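Local coordinates for sgbp-b (PDB 7K44), which probably binds xyloglucan at the cell surface of the human gut bacterium Bacteroides uniformis, as a surface glycan-binding protein of a polysaccharide utilization locus, at residues Ala235-Phe239 / Cys289-Val293; Gly259-Ala265 / Asp356-Met362; Val266-Asp270 / Trp347-Gln351; Glu282-Glu288 / Asn379-Ile385. One frame throughout, in Å; residues are numbered along the deposited sequence.

The four contacts show how one beta-sandwich domain, assigned to xyloglucan binding, is held together. Contacts 2 and 4 are strand pairings, one in each sheet, their centres about 16 Å apart. Between them the sheets meet in the core, where Leu358 CD1 packs on Phe380 CB at 3.9 Å. Contact 3 closes one end, its centre about 13 Å from that of contact 4, and Val382 CG2 touches Trp267 CZ3 at 3.8 Å. Contact 1 lies about 30 Å from contact 3, centre to centre, where strand 283-291, shared with contact 4, runs out. A calcium ion sits nearest contact 4, about 4 Å from the side chain of Asn379 and about 10 Å from that of Pro237.

Contact 1: Ala235-Phe239 / Cys289-Val293; sequences AAPFF and CFVAV
The Phe290 ring receives Pro237 on one face, while in its plane, at the edge, lies the methyl of Ala292 from its own segment, two residues on. Pro237 CB is 3.8 Å from the ring centroid and 19° off the normal, a CH-pi contact slightly displaced toward the CG side of the ring. The second aromatic, Phe238, is turned differently. One of its faces is laid over backbone of its own loop, with Ala236 N above the centre, and its edge is offered to Phe290, CD2 standing 4.0 Å from Phe290 CZ. The two side chains cross at about a right angle, and no ring stack forms.

Phe290 reaches the loop because its CG is swung anti to the backbone N (chi1 -174°). Ala236 CB comes obliquely to Phe290 CE1 at 4.0 Å and meets the methyl of Ala292 almost as closely, at 4.1 Å. No hydrogen bond joins the two segments, so the fit is one of van der Waals and CH-pi contact, with Pro237 O also resting 3.5 Å from Phe290 CE2. From strand 331-337, Trp331 packs edge-to-face with Phe290 and its NE1 donates to the carbonyl of Phe239. Pro237 also leans on Tyr376, and Ala236 on Glu374.

The principle illustrated is a turn offering a proline to an aromatic. The peptide before Pro237 is cis, and Phe238 N bonds to Ala235 O at 2.8 Å, as in a type VIa beta turn; a weak bond from Phe239 N to Pro237 O then marks a gamma turn centred on Phe238. Such tight cis-proline turns occur in loops that link beta strands, here 226-230 and 243-248, and this one folds back over the end of strand 283-291.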
loop_
_atom_site.group_PDB
_atom_site.type_symbol
_atom_site.label_atom_id
_atom_site.label_comp_id
_atom_site.label_asym_id
_atom_site.label_seq_id
_atom_site.Cartn_x
_atom_site.Cartn_y
_atom_site.Cartn_z
ATOM N N ALA A 235 14.667 7.858 17.606
ATOM C CA ALA A 235 14.090 9.135 17.213
ATOM C C ALA A 235 13.695 9.050 15.750
ATOM O O ALA A 235 14.181 8.189 15.016
ATOM C CB ALA A 235 15.083 10.285 17.407
ATOM N N ALA A 236 12.826 9.967 15.334
ATOM C CA ALA A 236 12.354 9.972 13.954
ATOM C C ALA A 236 13.553 10.038 13.013
ATOM O O ALA A 236 14.538 10.726 13.308
ATOM C CB ALA A 236 11.436 11.166 13.706
ATOM N N PRO A 237 13.513 9.337 11.874
ATOM C CA PRO A 237 12.371 8.580 11.365
ATOM C C PRO A 237 12.281 7.126 11.858
ATOM O O PRO A 237 11.552 6.321 11.250
ATOM C CB PRO A 237 12.607 8.629 9.853
ATOM C CG PRO A 237 14.092 8.555 9.741
ATOM C CD PRO A 237 14.642 9.332 10.931
ATOM N N PHE A 238 13.013 6.814 12.934
ATOM C CA PHE A 238 12.975 5.537 13.660
ATOM C C PHE A 238 13.649 4.392 12.917
ATOM O O PHE A 238 14.517 3.712 13.470
ATOM C CB PHE A 238 11.561 5.176 14.129
ATOM C CG PHE A 238 10.911 6.255 14.940
ATOM C CD1 PHE A 238 11.291 6.479 16.256
ATOM C CD2 PHE A 238 9.954 7.081 14.374
ATOM C CE1 PHE A 238 10.702 7.492 16.997
ATOM C CE2 PHE A 238 9.361 8.092 15.114
ATOM C CZ PHE A 238 9.738 8.294 16.428
ATOM N N PHE A 239 13.279 4.186 11.660
ATOM C CA PHE A 239 13.989 3.282 10.779
ATOM C C PHE A 239 14.483 4.079 9.586
ATOM O O PHE A 239 13.867 5.071 9.188
ATOM C CB PHE A 239 13.076 2.151 10.295
ATOM C CG PHE A 239 12.461 1.366 11.411
ATOM C CD1 PHE A 239 13.160 0.336 12.009
ATOM C CD2 PHE A 239 11.213 1.694 11.881
ATOM C CE1 PHE A 239 12.603 -0.374 13.055
ATOM C CE2 PHE A 239 10.643 0.986 12.921
ATOM C CZ PHE A 239 11.346 -0.044 13.503
ATOM N N CYS A 289 9.570 9.305 1.833
ATOM C CA CYS A 289 9.496 10.533 2.616
ATOM C C CYS A 289 8.824 10.270 3.954
ATOM O O CYS A 289 7.794 9.587 4.022
ATOM C CB CYS A 289 8.737 11.621 1.842
ATOM S SG CYS A 289 8.643 13.214 2.698
ATOM N N PHE A 290 9.418 10.787 5.020
ATOM C CA PHE A 290 8.882 10.659 6.372
ATOM C C PHE A 290 8.616 12.067 6.887
ATOM O O PHE A 290 9.559 12.846 7.086
ATOM C CB PHE A 290 9.888 9.928 7.263
ATOM C CG PHE A 290 9.377 9.612 8.657
ATOM C CD1 PHE A 290 9.237 10.618 9.614
ATOM C CD2 PHE A 290 9.060 8.306 9.013
ATOM C CE1 PHE A 290 8.777 10.322 10.904
ATOM C CE2 PHE A 290 8.606 8.009 10.299
ATOM C CZ PHE A 290 8.463 9.023 11.237
ATOM N N VAL A 291 7.345 12.403 7.086
ATOM C CA VAL A 291 6.953 13.696 7.641
ATOM C C VAL A 291 6.731 13.492 9.130
ATOM O O VAL A 291 5.766 12.834 9.534
ATOM C CB VAL A 291 5.706 14.260 6.950
ATOM C CG1 VAL A 291 5.254 15.560 7.631
ATOM C CG2 VAL A 291 5.975 14.491 5.473
ATOM N N ALA A 292 7.630 14.032 9.956
ATOM C CA ALA A 292 7.524 13.799 11.391
ATOM C C ALA A 292 6.548 14.754 12.060
ATOM O O ALA A 292 5.994 14.425 13.115
ATOM C CB ALA A 292 8.895 13.925 12.049
ATOM N N VAL A 293 6.333 15.932 11.483
ATOM C CA VAL A 293 5.501 16.959 12.093
ATOM C C VAL A 293 4.548 17.486 11.032
ATOM O O VAL A 293 4.986 17.959 9.979
ATOM C CB VAL A 293 6.344 18.101 12.691
ATOM C CG1 VAL A 293 5.440 19.206 13.208
ATOM C CG2 VAL A 293 7.235 17.578 13.813
#

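Contact 2: Gly259-Ala265 / Asp356-Met362; sequences GQLQNGA and DELALQM
Gln262 reaches across to two partners on strand 357-362: its OE1 accepts a nearly straight bond (169°) from Gln361 NE2 at 2.8 Å, and its NE2 gives a weak one to Glu357 OE2. Gln262 CG stands anti to the carbonyl carbon (chi1 -49°), and a bend at chi2 lays the amide over Ala359, whose CB is 3.5 Å from Gln262 NE2. Gln361 NE2 comes from above the carbonyl plane of Gln262. A leucine in place of Gln262 would probably leave Gln361 NE2 and Glu357 OE2 without the amide between them, with Gln361 held through its OE1 by Arg302.

The two strands run antiparallel in the middle of a five-stranded sheet, one layer of the beta-sandwich, in a ladder of backbone bonds such as Leu261 N to Leu360 O at 2.9 Å. The face bearing Leu261, Leu358 and Leu360 is the tight one, packed on Phe377 and Phe380 of the other layer. On that face Asn263 ND2 joins its own backbone N in gripping Leu358 O, from opposite sides of the carbonyl plane, while its OD1 accepts from Tyr214. Water 1 bridges Gln260 NE2 and Met362 O within the buried end, with Gln260 OE1 held by Gly224 N; the solvent side is the other end, where Asp356 and Glu357 are partly exposed.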
loop_
_atom_site.group_PDB
_atom_site.type_symbol
_atom_site.label_atom_id
_atom_site.label_comp_id
_atom_site.label_asym_id
_atom_site.label_seq_id
_atom_site.Cartn_x
_atom_site.Cartn_y
_atom_site.Cartn_z
ATOM N N GLY A 259 14.782 25.970 2.707
ATOM C CA GLY A 259 15.383 24.642 2.783
ATOM C C GLY A 259 15.648 24.086 1.396
ATOM O O GLY A 259 14.848 24.286 0.479
ATOM N N GLN A 260 16.774 23.391 1.241
ATOM C CA GLN A 260 17.071 22.740 -0.029
ATOM C C GLN A 260 17.809 21.437 0.214
ATOM O O GLN A 260 18.604 21.320 1.151
ATOM C CB GLN A 260 17.967 23.583 -0.943
ATOM C CG GLN A 260 17.470 24.988 -1.241
ATOM C CD GLN A 260 17.876 25.984 -0.169
ATOM O OE1 GLN A 260 18.975 25.912 0.383
ATOM N NE2 GLN A 260 16.984 26.911 0.143
ATOM N N LEU A 261 17.568 20.470 -0.663
ATOM C CA LEU A 261 18.435 19.314 -0.844
ATOM C C LEU A 261 18.911 19.396 -2.285
ATOM O O LEU A 261 18.141 19.137 -3.220
ATOM C CB LEU A 261 17.700 17.999 -0.613
ATOM C CG LEU A 261 17.146 17.732 0.774
ATOM C CD1 LEU A 261 16.450 16.358 0.792
ATOM C CD2 LEU A 261 18.256 17.785 1.808
ATOM N N GLN A 262 20.159 19.816 -2.491
ATOM C CA GLN A 262 20.742 19.896 -3.825
ATOM C C GLN A 262 21.721 18.739 -3.889
ATOM O O GLN A 262 22.684 18.697 -3.123
ATOM C CB GLN A 262 21.445 21.236 -4.053
ATOM C CG GLN A 262 20.578 22.432 -3.668
ATOM C CD GLN A 262 19.533 22.803 -4.713
ATOM O OE1 GLN A 262 18.398 23.088 -4.362
ATOM N NE2 GLN A 262 19.911 22.803 -5.985
ATOM N N ASN A 263 21.456 17.786 -4.770
ATOM C CA ASN A 263 22.124 16.498 -4.747
ATOM C C ASN A 263 22.683 16.174 -6.119
ATOM O O ASN A 263 22.132 16.583 -7.144
ATOM C CB ASN A 263 21.109 15.363 -4.429
ATOM C CG ASN A 263 20.200 15.680 -3.250
ATOM O OD1 ASN A 263 20.588 15.542 -2.087
ATOM N ND2 ASN A 263 18.964 16.092 -3.549
ATOM N N GLY A 264 23.768 15.401 -6.138
ATOM C CA GLY A 264 24.197 14.763 -7.363
ATOM C C GLY A 264 23.591 13.373 -7.458
ATOM O O GLY A 264 23.744 12.549 -6.553
ATOM N N ALA A 265 22.874 13.095 -8.542
ATOM C CA ALA A 265 22.276 11.785 -8.738
ATOM C C ALA A 265 23.057 11.013 -9.794
ATOM O O ALA A 265 23.828 11.591 -10.573
ATOM C CB ALA A 265 20.808 11.924 -9.161
ATOM N N ASP A 356 23.803 16.573 -13.651
ATOM C CA ASP A 356 23.410 15.418 -12.852
ATOM C C ASP A 356 22.526 15.746 -11.658
ATOM O O ASP A 356 22.171 14.826 -10.908
ATOM C CB ASP A 356 24.650 14.639 -12.368
ATOM C CG ASP A 356 25.577 15.482 -11.500
ATOM O OD1 ASP A 356 25.101 16.406 -10.808
ATOM O OD2 ASP A 356 26.805 15.243 -11.521
ATOM N N GLU A 357 22.143 17.003 -11.463
ATOM C CA GLU A 357 21.539 17.405 -10.199
ATOM C C GLU A 357 20.111 16.873 -10.042
ATOM O O GLU A 357 19.342 16.752 -11.004
ATOM C CB GLU A 357 21.527 18.925 -10.075
ATOM C CG GLU A 357 21.082 19.433 -8.703
ATOM C CD GLU A 357 21.208 20.936 -8.589
ATOM O OE1 GLU A 357 20.518 21.660 -9.333
ATOM O OE2 GLU A 357 22.025 21.404 -7.765
ATOM N N LEU A 358 19.767 16.567 -8.800
ATOM C CA LEU A 358 18.398 16.305 -8.360
ATOM C C LEU A 358 18.169 17.296 -7.228
ATOM O O LEU A 358 18.871 17.246 -6.212
ATOM C CB LEU A 358 18.284 14.858 -7.886
ATOM C CG LEU A 358 16.898 14.270 -7.606
ATOM C CD1 LEU A 358 16.961 12.745 -7.578
ATOM C CD2 LEU A 358 16.338 14.788 -6.309
ATOM N N ALA A 359 17.249 18.239 -7.416
ATOM C CA ALA A 359 17.040 19.321 -6.459
ATOM C C ALA A 359 15.616 19.351 -5.913
ATOM O O ALA A 359 14.643 19.225 -6.666
ATOM C CB ALA A 359 17.373 20.685 -7.069
ATOM N N LEU A 360 15.507 19.566 -4.598
ATOM C CA LEU A 360 14.249 19.811 -3.903
ATOM C C LEU A 360 14.410 21.076 -3.078
ATOM O O LEU A 360 15.414 21.229 -2.377
ATOM C CB LEU A 360 13.873 18.662 -2.958
ATOM C CG LEU A 360 13.667 17.264 -3.534
ATOM C CD1 LEU A 360 14.993 16.520 -3.580
ATOM C CD2 LEU A 360 12.679 16.512 -2.659
ATOM N N GLN A 361 13.442 21.988 -3.156
ATOM C CA GLN A 361 13.525 23.232 -2.396
ATOM C C GLN A 361 12.195 23.549 -1.741
ATOM O O GLN A 361 11.150 23.518 -2.403
ATOM C CB GLN A 361 13.944 24.406 -3.273
ATOM C CG GLN A 361 15.203 24.143 -4.045
ATOM C CD GLN A 361 15.650 25.338 -4.857
ATOM O OE1 GLN A 361 14.868 26.254 -5.111
ATOM N NE2 GLN A 361 16.926 25.350 -5.252
ATOM N N MET A 362 12.235 23.853 -0.444
ATOM C CA MET A 362 11.038 24.165 0.329
ATOM C C MET A 362 10.995 25.656 0.637
ATOM O O MET A 362 12.004 26.237 1.059
ATOM C CB MET A 362 11.002 23.362 1.626
ATOM C CG MET A 362 9.663 23.486 2.345
ATOM S SD MET A 362 9.637 22.503 3.861
ATOM C CE MET A 362 7.909 22.064 3.971
HETATM O O HOH W 1 14.217 27.262 -0.616
#

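Contact 3: Val266-Asp270 / Trp347-Gln351; sequences VWGID and WGEFQ
An inverse gamma turn centred on Gly268 meets the short helix 347-352 through Gln351, whose NE2 lies 3.8 Å from Gly268 CA. The carbonyl oxygen of Trp267 is the polar centre. Gln351 NE2 donates to it at 3.0 Å in a bond of 165°, while Ile269 N, closing the turn, arrives from the opposite face of the carbonyl plane. The acceptor lies in the amide plane of Gln351, although the donor itself is tilted from the carbonyl plane of Trp267. Replacing Gln351 by an alanine is likely to leave Trp267 O without its donor from the helix and to break the water 3 bridge, leaving the ring contacts and the water held by Trp347 NE1.

Two waters extend this polar seam. Both donate to Ile269 O; water 2 accepts from Trp347 NE1, lying in the plane of that indole, and water 3 accepts from Gln351 NE2.

In the fold, the loop leaving strand 255-264 closes one end of the sandwich together with the helix, and beside this polar seam the aromatic side chains pack together. Phe350 CE2 stands 3.7 Å from Trp267 CE3, over the face of the indole, in a T-shaped pair with planes at 89°. Phe350 takes part because its CG is anti to the backbone N (chi1 171°). Trp347 approaches Trp267 at its edge instead, CH2 to CE3 at 3.9 Å, and its CZ2 is 3.8 Å from Ile269 CD1. Trp267 NE1 donates to Asp356 O, fixing the indole to the residue just before strand 357-364, and Lys306 makes a cation-pi contact with Phe350.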
loop_
_atom_site.group_PDB
_atom_site.type_symbol
_atom_site.label_atom_id
_atom_site.label_comp_id
_atom_site.label_asym_id
_atom_site.label_seq_id
_atom_site.Cartn_x
_atom_site.Cartn_y
_atom_site.Cartn_z
ATOM N N VAL A 266 22.877 9.697 -9.798
ATOM C CA VAL A 266 23.529 8.807 -10.752
ATOM C C VAL A 266 22.440 8.269 -11.668
ATOM O O VAL A 266 21.661 7.392 -11.280
ATOM C CB VAL A 266 24.287 7.677 -10.056
ATOM C CG1 VAL A 266 24.880 6.728 -11.090
ATOM C CG2 VAL A 266 25.359 8.249 -9.166
ATOM N N TRP A 267 22.386 8.773 -12.894
ATOM C CA TRP A 267 21.261 8.474 -13.771
ATOM C C TRP A 267 21.489 7.265 -14.670
ATOM O O TRP A 267 20.572 6.880 -15.405
ATOM C CB TRP A 267 20.896 9.705 -14.605
ATOM C CG TRP A 267 20.602 10.921 -13.768
ATOM C CD1 TRP A 267 21.467 11.936 -13.467
ATOM C CD2 TRP A 267 19.365 11.234 -13.111
ATOM N NE1 TRP A 267 20.845 12.860 -12.662
ATOM C CE2 TRP A 267 19.551 12.461 -12.439
ATOM C CE3 TRP A 267 18.123 10.592 -13.020
ATOM C CZ2 TRP A 267 18.542 13.066 -11.699
ATOM C CZ3 TRP A 267 17.109 11.195 -12.285
ATOM C CH2 TRP A 267 17.332 12.424 -11.626
ATOM N N GLY A 268 22.658 6.637 -14.612
ATOM C CA GLY A 268 22.971 5.549 -15.518
ATOM C C GLY A 268 22.404 4.202 -15.116
ATOM O O GLY A 268 23.156 3.254 -14.868
ATOM N N ILE A 269 21.077 4.099 -15.055
ATOM C CA ILE A 269 20.436 2.849 -14.666
ATOM C C ILE A 269 20.717 1.770 -15.707
ATOM O O ILE A 269 20.671 2.019 -16.919
ATOM C CB ILE A 269 18.927 3.085 -14.484
ATOM C CG1 ILE A 269 18.666 3.997 -13.275
ATOM C CG2 ILE A 269 18.176 1.759 -14.324
ATOM C CD1 ILE A 269 17.268 4.589 -13.242
ATOM N N ASP A 270 21.035 0.567 -15.230
ATOM C CA ASP A 270 21.227 -0.599 -16.091
ATOM C C ASP A 270 20.052 -0.739 -17.052
ATOM O O ASP A 270 18.893 -0.728 -16.635
ATOM C CB ASP A 270 21.321 -1.833 -15.182
ATOM C CG ASP A 270 21.555 -3.134 -15.939
ATOM O OD1 ASP A 270 21.478 -3.162 -17.185
ATOM O OD2 ASP A 270 21.820 -4.151 -15.255
ATOM N N TRP A 347 13.763 8.334 -22.113
ATOM C CA TRP A 347 14.695 8.236 -20.993
ATOM C C TRP A 347 16.129 8.456 -21.462
ATOM O O TRP A 347 16.891 9.221 -20.849
ATOM C CB TRP A 347 14.522 6.860 -20.349
ATOM C CG TRP A 347 15.566 6.502 -19.347
ATOM C CD1 TRP A 347 16.437 5.464 -19.423
ATOM C CD2 TRP A 347 15.844 7.176 -18.115
ATOM N NE1 TRP A 347 17.245 5.443 -18.321
ATOM C CE2 TRP A 347 16.905 6.489 -17.504
ATOM C CE3 TRP A 347 15.299 8.292 -17.474
ATOM C CZ2 TRP A 347 17.441 6.878 -16.278
ATOM C CZ3 TRP A 347 15.829 8.682 -16.262
ATOM C CH2 TRP A 347 16.893 7.981 -15.677
ATOM N N GLY A 348 16.506 7.823 -22.577
ATOM C CA GLY A 348 17.867 7.956 -23.069
ATOM C C GLY A 348 18.237 9.387 -23.406
ATOM O O GLY A 348 19.363 9.824 -23.149
ATOM N N GLU A 349 17.302 10.132 -23.995
ATOM C CA GLU A 349 17.584 11.532 -24.285
ATOM C C GLU A 349 17.765 12.335 -23.000
ATOM O O GLU A 349 18.648 13.200 -22.931
ATOM C CB GLU A 349 16.521 12.128 -25.211
ATOM C CG GLU A 349 16.445 11.461 -26.597
ATOM C CD GLU A 349 17.676 11.705 -27.472
ATOM O OE1 GLU A 349 17.553 12.442 -28.471
ATOM O OE2 GLU A 349 18.759 11.146 -27.182
ATOM N N PHE A 350 16.973 12.048 -21.962
ATOM C CA PHE A 350 17.205 12.721 -20.685
ATOM C C PHE A 350 18.563 12.357 -20.099
ATOM O O PHE A 350 19.244 13.209 -19.514
ATOM C CB PHE A 350 16.099 12.393 -19.679
ATOM C CG PHE A 350 16.407 12.880 -18.291
ATOM C CD1 PHE A 350 16.323 14.232 -17.985
ATOM C CD2 PHE A 350 16.799 11.988 -17.304
ATOM C CE1 PHE A 350 16.613 14.700 -16.719
ATOM C CE2 PHE A 350 17.104 12.445 -16.018
ATOM C CZ PHE A 350 17.002 13.807 -15.725
ATOM N N GLN A 351 18.963 11.090 -20.214
ATOM C CA GLN A 351 20.269 10.684 -19.705
ATOM C C GLN A 351 21.384 11.446 -20.400
ATOM O O GLN A 351 22.406 11.767 -19.783
ATOM C CB GLN A 351 20.486 9.198 -19.954
ATOM C CG GLN A 351 19.666 8.268 -19.107
ATOM C CD GLN A 351 20.053 6.841 -19.372
ATOM O OE1 GLN A 351 19.999 6.380 -20.513
ATOM N NE2 GLN A 351 20.486 6.136 -18.333
HETATM O O HOH W 2 18.721 2.883 -18.493
HETATM O O HOH W 3 22.189 3.753 -18.386
#

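Contact 4: Glu282-Glu288 / Asn379-Ile385; sequences ELALQFE and NFRVVKI
With CG set between the backbone N and the carbonyl carbon (chi1 58°) and a bend at chi2, Arg381 turns back over strand 283-288, while Glu288 bends at its own chi2 (79°) to meet it. Arg381 NH2 and NH1 both grip Glu288 OE2, at 2.9 and 3.0 Å, in an end-on salt bridge with the two groups nearly coplanar. Arg381 NE donates to a lone pair of Gln286 OE1 at 2.9 Å, the amide standing steeply to the guanidinium, and NH2 also reaches Asn379 O.

The strands pair antiparallel, with Gln286 and Arg381 a hydrogen-bonded pair (Gln286 N to Arg381 O, 2.8 Å). Toward the other sheet, where Phe380 packs on Leu358 and Leu360, Phe287 CB lies over the Phe380 ring, 3.8 Å from its centroid, and the two rings are slid apart. At the chain end, Ala284 CB packs on Ile385 CG1 at 3.9 Å.

Arg381 NH1 also bonds Gln333, and Glu288 OE1 accepts from Ser133 in the IPT/TIG range, so this pair ties the sheet to the neighbouring module. Asn379 ND2 holds Asp241, a calcium ligand. Glu288 is probably kept ionised by the guanidinium, with amide and backbone oxygens around the guanidinium and the Ser133 hydroxyl at the carboxylate.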
loop_
_atom_site.group_PDB
_atom_site.type_symbol
_atom_site.label_atom_id
_atom_site.label_comp_id
_atom_site.label_asym_id
_atom_site.label_seq_id
_atom_site.Cartn_x
_atom_site.Cartn_y
_atom_site.Cartn_z
ATOM N N GLU A 282 6.014 7.558 -19.418
ATOM C CA GLU A 282 5.702 6.320 -18.723
ATOM C C GLU A 282 6.505 6.152 -17.438
ATOM O O GLU A 282 6.426 5.098 -16.802
ATOM C CB GLU A 282 5.905 5.124 -19.658
ATOM C CG GLU A 282 5.027 5.218 -20.919
ATOM C CD GLU A 282 5.247 4.085 -21.917
ATOM O OE1 GLU A 282 6.123 3.224 -21.687
ATOM O OE2 GLU A 282 4.527 4.059 -22.940
ATOM N N LEU A 283 7.259 7.171 -17.033
ATOM C CA LEU A 283 8.180 7.038 -15.913
ATOM C C LEU A 283 7.832 8.029 -14.812
ATOM O O LEU A 283 7.229 9.075 -15.058
ATOM C CB LEU A 283 9.618 7.301 -16.372
ATOM C CG LEU A 283 10.216 6.266 -17.327
ATOM C CD1 LEU A 283 11.538 6.780 -17.907
ATOM C CD2 LEU A 283 10.393 4.920 -16.656
ATOM N N ALA A 284 8.256 7.704 -13.582
ATOM C CA ALA A 284 8.086 8.590 -12.442
ATOM C C ALA A 284 9.400 8.688 -11.679
ATOM O O ALA A 284 10.166 7.722 -11.614
ATOM C CB ALA A 284 7.011 8.099 -11.461
ATOM N N LEU A 285 9.651 9.871 -11.124
ATOM C CA LEU A 285 10.633 10.016 -10.054
ATOM C C LEU A 285 9.937 9.676 -8.746
ATOM O O LEU A 285 8.931 10.300 -8.390
ATOM C CB LEU A 285 11.201 11.431 -9.997
ATOM C CG LEU A 285 12.208 11.632 -8.854
ATOM C CD1 LEU A 285 13.499 10.932 -9.203
ATOM C CD2 LEU A 285 12.447 13.114 -8.626
ATOM N N GLN A 286 10.457 8.678 -8.032
ATOM C CA GLN A 286 9.760 8.110 -6.893
ATOM C C GLN A 286 10.733 8.083 -5.727
ATOM O O GLN A 286 11.930 7.844 -5.921
ATOM C CB GLN A 286 9.303 6.698 -7.264
ATOM C CG GLN A 286 8.532 5.947 -6.218
ATOM C CD GLN A 286 8.091 4.595 -6.745
ATOM O OE1 GLN A 286 8.790 3.588 -6.604
ATOM N NE2 GLN A 286 6.921 4.569 -7.381
ATOM N N PHE A 287 10.240 8.393 -4.532
ATOM C CA PHE A 287 11.126 8.451 -3.373
ATOM C C PHE A 287 10.362 8.161 -2.093
ATOM O O PHE A 287 9.130 8.105 -2.059
ATOM C CB PHE A 287 11.855 9.801 -3.301
ATOM C CG PHE A 287 10.936 10.995 -3.265
ATOM C CD1 PHE A 287 10.455 11.559 -4.443
ATOM C CD2 PHE A 287 10.546 11.546 -2.048
ATOM C CE1 PHE A 287 9.602 12.665 -4.405
ATOM C CE2 PHE A 287 9.700 12.648 -1.999
ATOM C CZ PHE A 287 9.217 13.198 -3.176
ATOM N N GLU A 288 11.115 7.946 -1.023
ATOM C CA GLU A 288 10.523 7.708 0.282
ATOM C C GLU A 288 10.638 8.985 1.107
ATOM O O GLU A 288 11.652 9.694 1.042
ATOM C CB GLU A 288 11.194 6.512 0.964
ATOM C CG GLU A 288 10.178 5.552 1.585
ATOM C CD GLU A 288 9.538 4.651 0.538
ATOM O OE1 GLU A 288 8.551 3.950 0.840
ATOM O OE2 GLU A 288 10.007 4.661 -0.616
ATOM N N ASN A 379 16.113 7.274 -1.043
ATOM C CA ASN A 379 15.790 6.259 -2.053
ATOM C C ASN A 379 15.033 6.832 -3.251
ATOM O O ASN A 379 13.938 6.387 -3.584
ATOM C CB ASN A 379 15.052 5.073 -1.431
ATOM C CG ASN A 379 15.982 4.157 -0.670
ATOM O OD1 ASN A 379 17.186 4.141 -0.924
ATOM N ND2 ASN A 379 15.424 3.366 0.246
ATOM N N PHE A 380 15.649 7.814 -3.916
ATOM C CA PHE A 380 15.089 8.325 -5.161
ATOM C C PHE A 380 15.367 7.324 -6.279
ATOM O O PHE A 380 16.508 6.891 -6.473
ATOM C CB PHE A 380 15.694 9.687 -5.508
ATOM C CG PHE A 380 15.376 10.771 -4.519
ATOM C CD1 PHE A 380 16.124 10.916 -3.359
ATOM C CD2 PHE A 380 14.343 11.657 -4.757
ATOM C CE1 PHE A 380 15.844 11.928 -2.439
ATOM C CE2 PHE A 380 14.046 12.672 -3.847
ATOM C CZ PHE A 380 14.791 12.802 -2.686
ATOM N N ARG A 381 14.317 6.948 -7.010
ATOM C CA ARG A 381 14.425 5.990 -8.102
ATOM C C ARG A 381 13.582 6.472 -9.270
ATOM O O ARG A 381 12.631 7.235 -9.091
ATOM C CB ARG A 381 14.001 4.569 -7.692
ATOM C CG ARG A 381 12.571 4.432 -7.164
ATOM C CD ARG A 381 12.516 4.428 -5.650
ATOM N NE ARG A 381 11.204 4.030 -5.122
ATOM C CZ ARG A 381 10.846 4.187 -3.853
ATOM N NH1 ARG A 381 9.628 3.800 -3.442
ATOM N NH2 ARG A 381 11.708 4.714 -2.975
ATOM N N VAL A 382 13.959 6.049 -10.477
ATOM C CA VAL A 382 13.172 6.309 -11.684
ATOM C C VAL A 382 12.586 4.980 -12.135
ATOM O O VAL A 382 13.335 4.041 -12.440
ATOM C CB VAL A 382 14.012 6.945 -12.804
ATOM C CG1 VAL A 382 13.126 7.146 -14.038
ATOM C CG2 VAL A 382 14.625 8.262 -12.351
ATOM N N VAL A 383 11.247 4.902 -12.188
ATOM C CA VAL A 383 10.546 3.641 -12.405
ATOM C C VAL A 383 9.357 3.857 -13.330
ATOM O O VAL A 383 8.833 4.961 -13.464
ATOM C CB VAL A 383 10.053 3.015 -11.081
ATOM C CG1 VAL A 383 11.223 2.559 -10.213
ATOM C CG2 VAL A 383 9.155 3.983 -10.338
ATOM N N LYS A 384 8.895 2.758 -13.926
ATOM C CA LYS A 384 7.707 2.821 -14.761
ATOM C C LYS A 384 6.467 3.013 -13.901
ATOM O O LYS A 384 6.359 2.464 -12.797
ATOM C CB LYS A 384 7.589 1.535 -15.577
ATOM C CG LYS A 384 8.561 1.503 -16.737
ATOM C CD LYS A 384 8.410 0.283 -17.627
ATOM C CE LYS A 384 9.336 0.403 -18.836
ATOM N NZ LYS A 384 9.468 -0.875 -19.596
ATOM N N ILE A 385 5.537 3.813 -14.406
ATOM C CA ILE A 385 4.218 3.948 -13.804
ATOM C C ILE A 385 3.359 2.757 -14.228
ATOM O O ILE A 385 2.698 2.126 -13.404
ATOM C CB ILE A 385 3.548 5.275 -14.214
ATOM C CG1 ILE A 385 4.454 6.471 -13.906
ATOM C CG2 ILE A 385 2.193 5.422 -13.530
ATOM C CD1 ILE A 385 4.107 7.710 -14.720
HETATM O O HOH W 4 12.557 3.387 0.314
#